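Local structure of D-glycero-beta-D-manno-heptose-1,7-bisphosphate 7-phosphatase (Mesorhizobium loti, 2O2X) at residues R25-H30 / G72-V77; F35-G40 / L164-A169; Q177-D182 / G203-A208. The protein removes the phosphate at C-7 of D-glycero-beta-D-manno-heptose 1,7-bisphosphate, a magnesium-dependent step in making ADP-L-glycero-beta-D-manno-heptose. One frame throughout, in Å; residues are numbered along the deposited sequence.

Contact 1: residues R25-H30 / G72-V77; sequences RVFPPH and GIPVVV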
ATOM      1  N   ARG A  25     -16.187  -4.117  -5.632  1.00 24.92           N
ATOM      2  CA  ARG A  25     -15.779  -4.668  -6.913  1.00 25.08           C
ATOM      3  C   ARG A  25     -15.438  -6.128  -6.722  1.00 25.08           C
ATOM      4  O   ARG A  25     -14.989  -6.529  -5.668  1.00 24.81           O
ATOM      5  CB  ARG A  25     -14.623  -3.897  -7.501  1.00 23.40           C
ATOM      6  CG  ARG A  25     -15.022  -2.533  -7.968  1.00 22.84           C
ATOM      7  CD  ARG A  25     -13.852  -1.597  -8.102  1.00 18.39           C
ATOM      8  NE  ARG A  25     -13.334  -1.130  -6.795  1.00 16.06           N
ATOM      9  CZ  ARG A  25     -13.885  -0.190  -6.036  1.00 17.30           C
ATOM     10  NH1 ARG A  25     -15.024   0.398  -6.384  1.00 18.04           N
ATOM     11  NH2 ARG A  25     -13.317   0.133  -4.878  1.00 13.08           N
ATOM     12  N   VAL A  26     -15.713  -6.935  -7.738  1.00 25.50           N
ATOM     13  CA  VAL A  26     -15.465  -8.361  -7.655  0.50 25.37           C
ATOM     14  C   VAL A  26     -14.197  -8.665  -8.440  1.00 22.90           C
ATOM     15  O   VAL A  26     -14.008  -8.188  -9.559  1.00 24.23           O
ATOM     16  CB  VAL A  26     -16.681  -9.177  -8.172  0.50 25.75           C
ATOM     17  CG1 VAL A  26     -16.330 -10.664  -8.372  0.50 25.56           C
ATOM     18  CG2 VAL A  26     -17.852  -9.021  -7.198  0.50 26.49           C
ATOM     19  N   PHE A  27     -13.318  -9.431  -7.821  1.00 20.76           N
ATOM     20  CA  PHE A  27     -12.093  -9.828  -8.441  1.00 18.11           C
ATOM     21  C   PHE A  27     -12.082 -11.336  -8.507  1.00 17.08           C
ATOM     22  O   PHE A  27     -12.205 -11.996  -7.485  1.00 18.11           O
ATOM     23  CB  PHE A  27     -10.903  -9.307  -7.625  1.00 17.61           C
ATOM     24  CG  PHE A  27     -10.814  -7.818  -7.632  1.00 15.65           C
ATOM     25  CD1 PHE A  27     -10.340  -7.135  -8.746  1.00 13.24           C
ATOM     26  CD2 PHE A  27     -11.279  -7.088  -6.557  1.00 13.13           C
ATOM     27  CE1 PHE A  27     -10.308  -5.755  -8.752  1.00 12.34           C
ATOM     28  CE2 PHE A  27     -11.257  -5.709  -6.565  1.00 12.94           C
ATOM     29  CZ  PHE A  27     -10.774  -5.036  -7.670  1.00 13.33           C
ATOM     30  N   PRO A  28     -11.911 -11.884  -9.714  1.00 15.87           N
ATOM     31  CA  PRO A  28     -11.687 -13.318  -9.801  1.00 15.45           C
ATOM     32  C   PRO A  28     -10.385 -13.696  -9.120  1.00 17.00           C
ATOM     33  O   PRO A  28      -9.518 -12.849  -8.902  1.00 16.83           O
ATOM     34  CB  PRO A  28     -11.615 -13.591 -11.314  1.00 17.44           C
ATOM     35  CG  PRO A  28     -11.289 -12.294 -11.909  1.00 17.89           C
ATOM     36  CD  PRO A  28     -11.847 -11.228 -11.033  1.00 14.64           C
ATOM     37  N   PRO A  29     -10.213 -14.975  -8.803  1.00 16.68           N
ATOM     38  CA  PRO A  29      -8.992 -15.381  -8.135  1.00 16.63           C
ATOM     39  C   PRO A  29      -7.768 -15.395  -9.025  1.00 15.42           C
ATOM     40  O   PRO A  29      -7.876 -15.389 -10.247  1.00 17.85           O
ATOM     41  CB  PRO A  29      -9.320 -16.786  -7.635  1.00 15.57           C
ATOM     42  CG  PRO A  29     -10.295 -17.295  -8.618  1.00 19.57           C
ATOM     43  CD  PRO A  29     -11.126 -16.110  -9.043  1.00 18.02           C
ATOM     44  N   HIS A  30      -6.606 -15.361  -8.385  1.00 14.25           N
ATOM     45  CA  HIS A  30      -5.282 -15.481  -9.023  1.00 17.01           C
ATOM     46  C   HIS A  30      -4.914 -14.282  -9.900  1.00 15.49           C
ATOM     47  O   HIS A  30      -4.194 -14.421 -10.893  1.00 18.73           O
ATOM     48  CB  HIS A  30      -5.122 -16.811  -9.782  1.00 22.39           C
ATOM     49  CG  HIS A  30      -3.709 -17.322  -9.809  1.00 27.98           C
ATOM     50  ND1 HIS A  30      -3.024 -17.681  -8.666  1.00 35.15           N
ATOM     51  CD2 HIS A  30      -2.859 -17.545 -10.840  1.00 35.29           C
ATOM     52  CE1 HIS A  30      -1.813 -18.096  -8.992  1.00 37.56           C
ATOM     53  NE2 HIS A  30      -1.689 -18.028 -10.305  1.00 34.61           N
ATOM     54  N   GLY A  72      -8.622  -3.662 -14.096  1.00 12.56           N
ATOM     55  CA  GLY A  72      -9.303  -4.650 -13.270  1.00 12.78           C
ATOM     56  C   GLY A  72      -8.416  -5.363 -12.263  1.00 13.51           C
ATOM     57  O   GLY A  72      -8.758  -6.441 -11.829  1.00 15.02           O
ATOM     58  N   ILE A  73      -7.317  -4.689 -11.867  1.00 13.50           N
ATOM     59  CA  ILE A  73      -6.298  -5.168 -10.929  1.00 14.16           C
ATOM     60  C   ILE A  73      -6.603  -4.577  -9.552  1.00 12.17           C
ATOM     61  O   ILE A  73      -6.741  -3.355  -9.452  1.00 14.00           O
ATOM     62  CB  ILE A  73      -4.885  -4.692 -11.433  1.00 15.30           C
ATOM     63  CG1 ILE A  73      -4.555  -5.449 -12.732  1.00 20.10           C
ATOM     64  CG2 ILE A  73      -3.778  -4.844 -10.402  1.00 20.97           C
ATOM     65  CD1 ILE A  73      -4.762  -6.944 -12.612  1.00 22.64           C
ATOM     66  N   PRO A  74      -6.742  -5.429  -8.512  1.00 10.50           N
ATOM     67  CA  PRO A  74      -7.013  -4.839  -7.200  1.00  9.12           C
ATOM     68  C   PRO A  74      -5.860  -3.944  -6.720  1.00  9.89           C
ATOM     69  O   PRO A  74      -4.671  -4.275  -6.928  1.00 10.39           O
ATOM     70  CB  PRO A  74      -7.166  -6.050  -6.280  1.00 10.24           C
ATOM     71  CG  PRO A  74      -6.542  -7.148  -6.995  1.00 14.49           C
ATOM     72  CD  PRO A  74      -6.636  -6.896  -8.440  1.00 13.13           C
ATOM     73  N   VAL A  75      -6.229  -2.836  -6.086  1.00  7.27           N
ATOM     74  CA  VAL A  75      -5.286  -1.914  -5.474  1.00  8.18           C
ATOM     75  C   VAL A  75      -5.359  -2.069  -3.971  1.00  8.06           C
ATOM     76  O   VAL A  75      -6.415  -1.913  -3.364  1.00  7.83           O
ATOM     77  CB  VAL A  75      -5.567  -0.470  -5.907  1.00  7.98           C
ATOM     78  CG1 VAL A  75      -4.620   0.489  -5.194  1.00  9.17           C
ATOM     79  CG2 VAL A  75      -5.477  -0.313  -7.457  1.00  9.91           C
ATOM     80  N   VAL A  76      -4.231  -2.436  -3.369  1.00  8.30           N
ATOM     81  CA  VAL A  76      -4.157  -2.792  -1.965  1.00  7.24           C
ATOM     82  C   VAL A  76      -3.214  -1.851  -1.240  1.00  7.02           C
ATOM     83  O   VAL A  76      -2.025  -1.778  -1.554  1.00  8.19           O
ATOM     84  CB  VAL A  76      -3.705  -4.252  -1.759  1.00  7.71           C
ATOM     85  CG1 VAL A  76      -3.639  -4.597  -0.293  1.00  9.72           C
ATOM     86  CG2 VAL A  76      -4.637  -5.225  -2.514  1.00  7.82           C
ATOM     87  N   VAL A  77      -3.767  -1.102  -0.278  1.00  7.55           N
ATOM     88  CA  VAL A  77      -2.969  -0.165   0.530  1.00  7.48           C
ATOM     89  C   VAL A  77      -2.377  -0.945   1.682  1.00  7.84           C
ATOM     90  O   VAL A  77      -3.108  -1.627   2.393  1.00  8.09           O
ATOM     91  CB  VAL A  77      -3.817   1.000   1.036  1.00  8.13           C
ATOM     92  CG1 VAL A  77      -2.968   1.927   1.934  1.00  9.59           C
ATOM     93  CG2 VAL A  77      -4.409   1.791  -0.146  1.00  8.98           C
TER

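Contact 2: residues F35-G40 / L164-A169; sequences FLDRDG and LADMQA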
ATOM      1  N   PHE A  35       0.150  -3.170  -4.974  1.00  7.28           N
ATOM      2  CA  PHE A  35       0.307  -2.766  -3.578  1.00  7.37           C
ATOM      3  C   PHE A  35       0.876  -1.354  -3.516  1.00  6.57           C
ATOM      4  O   PHE A  35       1.860  -1.063  -4.187  1.00  8.60           O
ATOM      5  CB  PHE A  35       1.267  -3.703  -2.833  1.00  7.29           C
ATOM      6  CG  PHE A  35       0.721  -5.102  -2.592  1.00  7.58           C
ATOM      7  CD1 PHE A  35      -0.129  -5.359  -1.516  1.00  8.33           C
ATOM      8  CD2 PHE A  35       1.056  -6.159  -3.434  1.00  8.47           C
ATOM      9  CE1 PHE A  35      -0.623  -6.634  -1.272  1.00 10.02           C
ATOM     10  CE2 PHE A  35       0.556  -7.442  -3.174  1.00  9.10           C
ATOM     11  CZ  PHE A  35      -0.288  -7.660  -2.102  1.00  9.64           C
ATOM     12  N   LEU A  36       0.291  -0.514  -2.665  1.00  6.46           N
ATOM     13  CA  LEU A  36       0.736   0.854  -2.473  1.00  7.46           C
ATOM     14  C   LEU A  36       0.931   1.137  -1.009  1.00  8.43           C
ATOM     15  O   LEU A  36       0.041   0.916  -0.192  1.00  8.15           O
ATOM     16  CB  LEU A  36      -0.315   1.851  -2.987  1.00  8.85           C
ATOM     17  CG  LEU A  36      -0.680   1.751  -4.480  1.00  6.36           C
ATOM     18  CD1 LEU A  36      -1.794   2.739  -4.833  1.00  9.42           C
ATOM     19  CD2 LEU A  36       0.549   1.974  -5.351  1.00  8.97           C
ATOM     20  N   ASP A  37       2.064   1.708  -0.654  1.00  6.36           N
ATOM     21  CA  ASP A  37       2.167   2.379   0.643  1.00  6.82           C
ATOM     22  C   ASP A  37       1.231   3.620   0.603  1.00  7.95           C
ATOM     23  O   ASP A  37       0.792   4.047  -0.478  1.00  8.56           O
ATOM     24  CB  ASP A  37       3.631   2.782   0.893  1.00  8.14           C
ATOM     25  CG  ASP A  37       3.869   3.330   2.310  1.00 10.98           C
ATOM     26  OD1 ASP A  37       3.114   3.059   3.243  1.00 11.56           O
ATOM     27  OD2 ASP A  37       4.878   4.024   2.486  1.00 30.60           O
ATOM     28  N   ARG A  38       0.897   4.196   1.767  1.00  7.81           N
ATOM     29  CA  ARG A  38       0.010   5.339   1.814  1.00  7.57           C
ATOM     30  C   ARG A  38       0.801   6.655   2.001  1.00  8.79           C
ATOM     31  O   ARG A  38       0.905   7.443   1.055  1.00  9.01           O
ATOM     32  CB  ARG A  38      -1.101   5.160   2.850  1.00  7.49           C
ATOM     33  CG  ARG A  38      -2.322   6.027   2.517  1.00  8.59           C
ATOM     34  CD  ARG A  38      -3.237   6.240   3.716  1.00  8.90           C
ATOM     35  NE  ARG A  38      -2.616   7.163   4.651  1.00  9.39           N
ATOM     36  CZ  ARG A  38      -2.979   7.318   5.919  1.00 11.29           C
ATOM     37  NH1 ARG A  38      -3.988   6.621   6.427  1.00 11.05           N
ATOM     38  NH2 ARG A  38      -2.310   8.163   6.671  1.00 11.26           N
ATOM     39  N   ASP A  39       1.347   6.901   3.186  1.00  7.91           N
ATOM     40  CA  ASP A  39       2.009   8.164   3.489  1.00 10.32           C
ATOM     41  C   ASP A  39       3.333   8.253   2.740  1.00  9.30           C
ATOM     42  O   ASP A  39       4.245   7.451   2.993  1.00 11.01           O
ATOM     43  CB  ASP A  39       2.238   8.277   4.995  1.00 10.38           C
ATOM     44  CG  ASP A  39       0.944   8.229   5.801  1.00 12.51           C
ATOM     45  OD1 ASP A  39       0.041   9.035   5.537  1.00 12.81           O
ATOM     46  OD2 ASP A  39       0.877   7.404   6.737  1.00 15.01           O
ATOM     47  N   GLY A  40       3.458   9.253   1.869  1.00 10.05           N
ATOM     48  CA  GLY A  40       4.614   9.384   0.987  1.00 10.07           C
ATOM     49  C   GLY A  40       4.435   8.826  -0.419  1.00  9.93           C
ATOM     50  O   GLY A  40       5.294   9.019  -1.305  1.00 10.03           O
ATOM     51  N   LEU A 164      12.515   2.093   1.739  1.00 12.37           N
ATOM     52  CA  LEU A 164      13.160   0.814   1.460  1.00 11.88           C
ATOM     53  C   LEU A 164      12.370  -0.356   2.043  1.00  9.30           C
ATOM     54  O   LEU A 164      12.316  -1.421   1.431  1.00  9.86           O
ATOM     55  CB  LEU A 164      14.591   0.786   1.986  1.00 15.22           C
ATOM     56  CG  LEU A 164      15.416  -0.419   1.512  1.00 20.14           C
ATOM     57  CD1 LEU A 164      15.542  -0.455  -0.017  1.00 24.64           C
ATOM     58  CD2 LEU A 164      16.803  -0.358   2.151  1.00 22.44           C
ATOM     59  N   ALA A 165      11.726  -0.156   3.191  1.00  9.88           N
ATOM     60  CA  ALA A 165      10.920  -1.217   3.790  1.00  9.43           C
ATOM     61  C   ALA A 165       9.813  -1.732   2.883  1.00  8.46           C
ATOM     62  O   ALA A 165       9.425  -2.881   2.982  1.00 10.08           O
ATOM     63  CB  ALA A 165      10.313  -0.743   5.092  1.00 11.81           C
ATOM     64  N   ASP A 166       9.291  -0.881   2.002  1.00  8.38           N
ATOM     65  CA  ASP A 166       8.290  -1.323   1.050  1.00  8.70           C
ATOM     66  C   ASP A 166       8.892  -2.285   0.013  1.00  9.18           C
ATOM     67  O   ASP A 166       8.255  -3.260  -0.412  1.00  9.29           O
ATOM     68  CB  ASP A 166       7.675  -0.131   0.309  1.00  9.96           C
ATOM     69  CG  ASP A 166       6.964   0.865   1.235  1.00 15.41           C
ATOM     70  OD1 ASP A 166       6.162   0.352   2.010  1.00 22.47           O
ATOM     71  OD2 ASP A 166       7.196   2.129   1.193  1.00 15.77           O
HETATM   72  N   MSE A 167      10.122  -1.997  -0.409  1.00  7.92           N
HETATM   73  CA  MSE A 167      10.799  -2.835  -1.387  1.00  7.45           C
HETATM   74  C   MSE A 167      11.215  -4.147  -0.761  1.00  9.15           C
HETATM   75  O   MSE A 167      11.104  -5.191  -1.389  1.00 10.08           O
HETATM   76  CB  MSE A 167      12.033  -2.127  -1.932  1.00  8.03           C
HETATM   77  CG  MSE A 167      11.794  -0.776  -2.645  1.00  8.31           C
HETATM   78 SE   MSE A 167      10.605  -0.901  -4.174  0.75  8.42          SE
HETATM   79  CE  MSE A 167       8.907  -0.328  -3.296  1.00 10.05           C
ATOM     80  N   GLN A 168      11.674  -4.084   0.483  1.00  9.98           N
ATOM     81  CA  GLN A 168      12.033  -5.287   1.226  1.00  8.98           C
ATOM     82  C   GLN A 168      10.811  -6.180   1.458  1.00 10.32           C
ATOM     83  O   GLN A 168      10.860  -7.392   1.237  1.00 10.39           O
ATOM     84  CB  GLN A 168      12.691  -4.939   2.560  1.00  9.59           C
ATOM     85  CG  GLN A 168      14.028  -4.178   2.477  1.00  9.19           C
ATOM     86  CD  GLN A 168      14.444  -3.567   3.815  1.00 10.67           C
ATOM     87  OE1 GLN A 168      13.640  -2.928   4.497  1.00 14.01           O
ATOM     88  NE2 GLN A 168      15.709  -3.758   4.200  1.00 13.69           N
ATOM     89  N   ALA A 169       9.694  -5.568   1.840  1.00  8.84           N
ATOM     90  CA  ALA A 169       8.460  -6.324   2.050  1.00  9.02           C
ATOM     91  C   ALA A 169       7.989  -7.007   0.761  1.00 10.53           C
ATOM     92  O   ALA A 169       7.603  -8.168   0.752  1.00  9.67           O
ATOM     93  CB  ALA A 169       7.385  -5.404   2.571  1.00  9.16           C
TER

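Contact 3: residues Q177-D182 / G203-A208; sequences QGWLVD and GDLLAA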
ATOM      1  N   GLN A 177       9.273  -7.183  -8.653  1.00 10.06           N
ATOM      2  CA  GLN A 177       9.522  -5.787  -8.951  1.00 11.37           C
ATOM      3  C   GLN A 177       8.798  -4.899  -7.984  1.00 10.37           C
ATOM      4  O   GLN A 177       7.685  -5.207  -7.560  1.00  9.45           O
ATOM      5  CB  GLN A 177       8.960  -5.417 -10.323  1.00 12.94           C
ATOM      6  CG  GLN A 177       9.657  -6.017 -11.491  1.00 19.32           C
ATOM      7  CD  GLN A 177       9.141  -5.419 -12.774  1.00 12.78           C
ATOM      8  OE1 GLN A 177       9.800  -4.569 -13.376  1.00 15.35           O
ATOM      9  NE2 GLN A 177       7.941  -5.852 -13.207  1.00 12.94           N
ATOM     10  N   GLY A 178       9.413  -3.767  -7.685  1.00  9.13           N
ATOM     11  CA  GLY A 178       8.742  -2.670  -7.012  1.00 10.86           C
ATOM     12  C   GLY A 178       9.298  -1.356  -7.515  1.00 11.73           C
ATOM     13  O   GLY A 178      10.385  -1.317  -8.103  1.00  9.57           O
ATOM     14  N   TRP A 179       8.547  -0.276  -7.307  1.00  9.07           N
ATOM     15  CA  TRP A 179       8.936   1.080  -7.708  1.00 10.19           C
ATOM     16  C   TRP A 179       9.152   1.895  -6.464  1.00  8.51           C
ATOM     17  O   TRP A 179       8.291   1.946  -5.563  1.00  8.90           O
ATOM     18  CB  TRP A 179       7.856   1.706  -8.614  1.00  9.69           C
ATOM     19  CG  TRP A 179       8.074   1.428 -10.055  1.00  8.29           C
ATOM     20  CD1 TRP A 179       8.664   2.267 -10.971  1.00  8.60           C
ATOM     21  CD2 TRP A 179       7.804   0.210 -10.748  1.00 10.34           C
ATOM     22  NE1 TRP A 179       8.738   1.656 -12.187  1.00 12.46           N
ATOM     23  CE2 TRP A 179       8.230   0.393 -12.081  1.00 12.33           C
ATOM     24  CE3 TRP A 179       7.232  -1.028 -10.373  1.00 13.19           C
ATOM     25  CZ2 TRP A 179       8.103  -0.615 -13.063  1.00 12.80           C
ATOM     26  CZ3 TRP A 179       7.123  -2.032 -11.354  1.00 14.48           C
ATOM     27  CH2 TRP A 179       7.558  -1.798 -12.675  1.00 12.32           C
ATOM     28  N   LEU A 180      10.315   2.512  -6.375  1.00  8.38           N
ATOM     29  CA  LEU A 180      10.657   3.310  -5.220  1.00  7.51           C
ATOM     30  C   LEU A 180      10.518   4.783  -5.532  1.00  7.02           C
ATOM     31  O   LEU A 180      11.308   5.390  -6.271  1.00  8.63           O
ATOM     32  CB  LEU A 180      12.065   2.956  -4.750  1.00  9.56           C
ATOM     33  CG  LEU A 180      12.618   3.643  -3.510  1.00  8.80           C
ATOM     34  CD1 LEU A 180      11.796   3.300  -2.291  1.00  9.99           C
ATOM     35  CD2 LEU A 180      14.057   3.192  -3.273  1.00 10.86           C
ATOM     36  N   VAL A 181       9.477   5.361  -4.966  1.00  7.29           N
ATOM     37  CA  VAL A 181       9.222   6.802  -5.107  1.00  8.82           C
ATOM     38  C   VAL A 181      10.441   7.596  -4.687  1.00  8.85           C
ATOM     39  O   VAL A 181      10.918   7.419  -3.578  1.00 10.30           O
ATOM     40  CB  VAL A 181       8.017   7.196  -4.236  1.00  8.67           C
ATOM     41  CG1 VAL A 181       7.839   8.727  -4.177  1.00  8.99           C
ATOM     42  CG2 VAL A 181       6.758   6.529  -4.770  1.00 12.24           C
ATOM     43  N   ASP A 182      10.932   8.451  -5.598  1.00  9.71           N
ATOM     44  CA  ASP A 182      12.084   9.313  -5.385  1.00 11.77           C
ATOM     45  C   ASP A 182      13.373   8.537  -5.151  1.00 13.88           C
ATOM     46  O   ASP A 182      14.335   9.095  -4.647  1.00 16.45           O
ATOM     47  CB  ASP A 182      11.825  10.303  -4.237  1.00 13.24           C
ATOM     48  CG  ASP A 182      10.671  11.243  -4.517  1.00 17.21           C
ATOM     49  OD1 ASP A 182      10.386  11.534  -5.691  1.00 18.85           O
ATOM     50  OD2 ASP A 182      10.029  11.668  -3.523  1.00 23.91           O
ATOM     51  N   GLY A 203       5.838   6.138 -16.443  1.00 10.50           N
ATOM     52  CA  GLY A 203       5.483   5.363 -17.628  1.00 10.89           C
ATOM     53  C   GLY A 203       5.880   3.913 -17.554  1.00 12.08           C
ATOM     54  O   GLY A 203       5.141   3.055 -18.017  1.00 11.74           O
ATOM     55  N   ASP A 204       7.072   3.651 -17.015  1.00 10.27           N
ATOM     56  CA  ASP A 204       7.546   2.280 -16.833  1.00 11.92           C
ATOM     57  C   ASP A 204       6.585   1.545 -15.915  1.00 11.91           C
ATOM     58  O   ASP A 204       6.228   0.398 -16.159  1.00 11.44           O
ATOM     59  CB  ASP A 204       8.959   2.217 -16.227  1.00 13.14           C
ATOM     60  CG  ASP A 204      10.018   2.940 -17.068  1.00 19.48           C
ATOM     61  OD1 ASP A 204       9.932   2.896 -18.308  1.00 19.69           O
ATOM     62  OD2 ASP A 204      10.924   3.564 -16.471  1.00 20.29           O
ATOM     63  N   LEU A 205       6.214   2.179 -14.805  1.00 10.71           N
ATOM     64  CA  LEU A 205       5.250   1.565 -13.906  1.00  9.35           C
ATOM     65  C   LEU A 205       3.892   1.293 -14.567  1.00  8.53           C
ATOM     66  O   LEU A 205       3.335   0.201 -14.415  1.00  8.36           O
ATOM     67  CB  LEU A 205       5.067   2.436 -12.647  1.00  9.56           C
ATOM     68  CG  LEU A 205       3.913   2.110 -11.703  1.00  9.47           C
ATOM     69  CD1 LEU A 205       4.122   0.720 -11.159  1.00  8.59           C
ATOM     70  CD2 LEU A 205       3.804   3.128 -10.577  1.00 10.64           C
ATOM     71  N   LEU A 206       3.367   2.274 -15.303  1.00  9.60           N
ATOM     72  CA  LEU A 206       2.083   2.120 -15.975  1.00  9.95           C
ATOM     73  C   LEU A 206       2.146   0.981 -16.987  1.00 12.26           C
ATOM     74  O   LEU A 206       1.198   0.207 -17.079  1.00 12.33           O
ATOM     75  CB  LEU A 206       1.573   3.420 -16.624  1.00 11.28           C
ATOM     76  CG  LEU A 206       1.418   4.615 -15.676  1.00 10.15           C
ATOM     77  CD1 LEU A 206       0.617   5.705 -16.352  1.00 11.69           C
ATOM     78  CD2 LEU A 206       0.747   4.235 -14.359  1.00  9.71           C
ATOM     79  N   ALA A 207       3.246   0.862 -17.724  1.00 11.18           N
ATOM     80  CA  ALA A 207       3.377  -0.245 -18.668  1.00 13.61           C
ATOM     81  C   ALA A 207       3.323  -1.572 -17.937  1.00 12.84           C
ATOM     82  O   ALA A 207       2.686  -2.544 -18.389  1.00 13.44           O
ATOM     83  CB  ALA A 207       4.663  -0.127 -19.451  1.00 13.93           C
ATOM     84  N   ALA A 208       3.974  -1.637 -16.782  1.00 11.14           N
ATOM     85  CA  ALA A 208       3.998  -2.876 -15.991  1.00 10.39           C
ATOM     86  C   ALA A 208       2.594  -3.263 -15.478  1.00 12.35           C
ATOM     87  O   ALA A 208       2.238  -4.444 -15.475  1.00 14.88           O
ATOM     88  CB  ALA A 208       4.977  -2.728 -14.858  1.00 10.70           C
TER
HETATM   89  O   HOH W   1      11.099   2.946 -13.592  1.00 15.14           O

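Contact 1: residues R25-H30 / G72-V77
One face of the Phe27 ring is laid against Pro74, and Gly72 O meets the ring at its edge. Pro74 CB stands over the middle of the ring, 3.9 Å from the centroid and only 7° off the ring normal, a CH-pi contact of proline with an aromatic face. The rest of the pyrrolidine follows the ring outward: Pro74 CD comes to 3.7 Å from Phe27 CD1, and Pro74 CA lies 3.8 Å from Phe27 CZ, so the proline ring and the phenyl face overlap while the side chains run past each other in opposite directions. At the rim, Gly72 O sits in the ring plane, 3.5 Å from Phe27 CE1, where the carbonyl oxygen faces the slightly positive C-H edge and not the electron-rich face. The ring reaches this place because its CG lies anti to the carbonyl carbon of Phe27 and beside the backbone N (chi1 -66°).

The pair illustrates how one aromatic residue can lay an irregular loop over the turn leading into a strand, here alongside the polar bonds of Arg25. Gly72, with its positive phi, ends helix 62-71 in a Schellman motif, and the chain then passes through Ile73 and Pro74 into strand 75-80. The side chain of Phe27 also touches Asp113, which forms a salt bridge with Arg25 and accepts a hydrogen bond from the backbone N of Val75. Beyond the turn, Val75 packs on helix 62-71, whereas Val76 turns to helix 141-150 and pairs through its backbone with strand 34-36.

Contact 2: residues F35-G40 / L164-A169
Asp37 and Asp166 meet carboxylate to carboxylate, with Asp37 OD2 3.3 Å from Asp166 OD2, two acceptors side by side with no hydrogen bond between them. The side chains cross at about a right angle and their carboxylate planes are turned 51° from one another. Asp166 also lies over the stem of its partner: Asp166 OD2 is 3.6 Å from Asp37 CB. A chi1 of -173° sets the carboxylate of Asp37 beside its own carbonyl carbon and brings it to Asp166, on helix 164-172.

What joins the two acids is Lys137, whose NZ makes salt bridges to both Asp37 OD1 and Asp166 OD1. The other oxygen, Asp166 OD2, accepts a hydrogen bond from the backbone N of Lys163; together with the Lys137 bond on OD1, this limits how the carboxylate can turn. An alanine in place of Asp166 would remove one of the two carboxylates held by Lys137 and would be likely to leave that ammonium group less firmly placed beside Asp37. Farther out, Arg38 NH2 gives Asp39 OD1 a hydrogen bond of 2.8 Å at 161°, a salt bridge that meets the carboxylate on its syn side, and Asp39 OD2 is hydrogen-bonded by Gln81 NE2.

Asp37 and Asp39, following strand 34-36, form the DxD motif of the HAD superfamily. By similarity, Asp37 is the nucleophile, Asp39 the proton donor, both are magnesium ligands, and Lys137 stabilises the phosphoryl group. Asp166 is probably a second-shell residue: one lysine shared by both acids is consistent with its placing Lys137 for the phosphoryl group.

Contact 3: residues Q177-D182 / G203-A208
Trp179, on a strand of the Rossmann-like HAD sheet, lays one face of its indole against helix 199-211, which packs on that sheet. The short strand and helix segments run roughly antiparallel, at 150°, with their axes 10.0 Å apart at closest approach. Within this general alpha/beta layering a single broad side chain supplies the strand's share of the contact, and its long flat surface is matched to successive parts of the helix.

Leu205 takes the middle. Its CB sits above the five-membered ring, 3.8 Å from the centroid and 8° off the normal, which makes a CH-pi contact, while Leu205 CD1 reaches farther along the same face to 3.7 Å from Trp179 CE3. The chi1 of Leu205 (169°) extends CG away from the backbone N and carries CD1 along the indole toward the six-membered ring. Three residues on, nearly a turn, the ring's far end meets Ala208, whose small CB approaches to 3.5 Å from Trp179 CH2; a side chain stopping at CB lets the helix come close there.

Leu205 also packs on Val160 of strand 158-161, Leu196 of strand 191-196 and Ala64 of helix 62-71. Strand 177-181 lies between 158-161, where Trp179 pairs with Ile159 and Gly161, and 191-196, where Gly178 pairs with Ala192 and Arg194.

The polar corner of the indole is served by solvent: one water takes a weak hydrogen bond from Trp179 NE1 at 3.0 Å and donates to Asp204 OD2 at 2.9 Å.

From the N terminus, the loop 25-30 comes first, and contact 1 closes on it when the chain leaves helix 62-71 through Gly72-Pro74, just before strand 75-80. Before that, segment 35-40 has already passed, and its partner 164-169 follows much later, so contacts 1 and 2 cross along the chain. They also touch, through neighbouring strands 34-36 and 75-80, where Val76 O probably bonds to Leu36 N. Contact 3 comes in series after both, closing a short excursion through strands 186-188 and 191-196. It meets contact 2 where Met167, a selenomethionine, packs on Gly178 and Trp179. Together the three tie a loop and two helices to one mixed sheet.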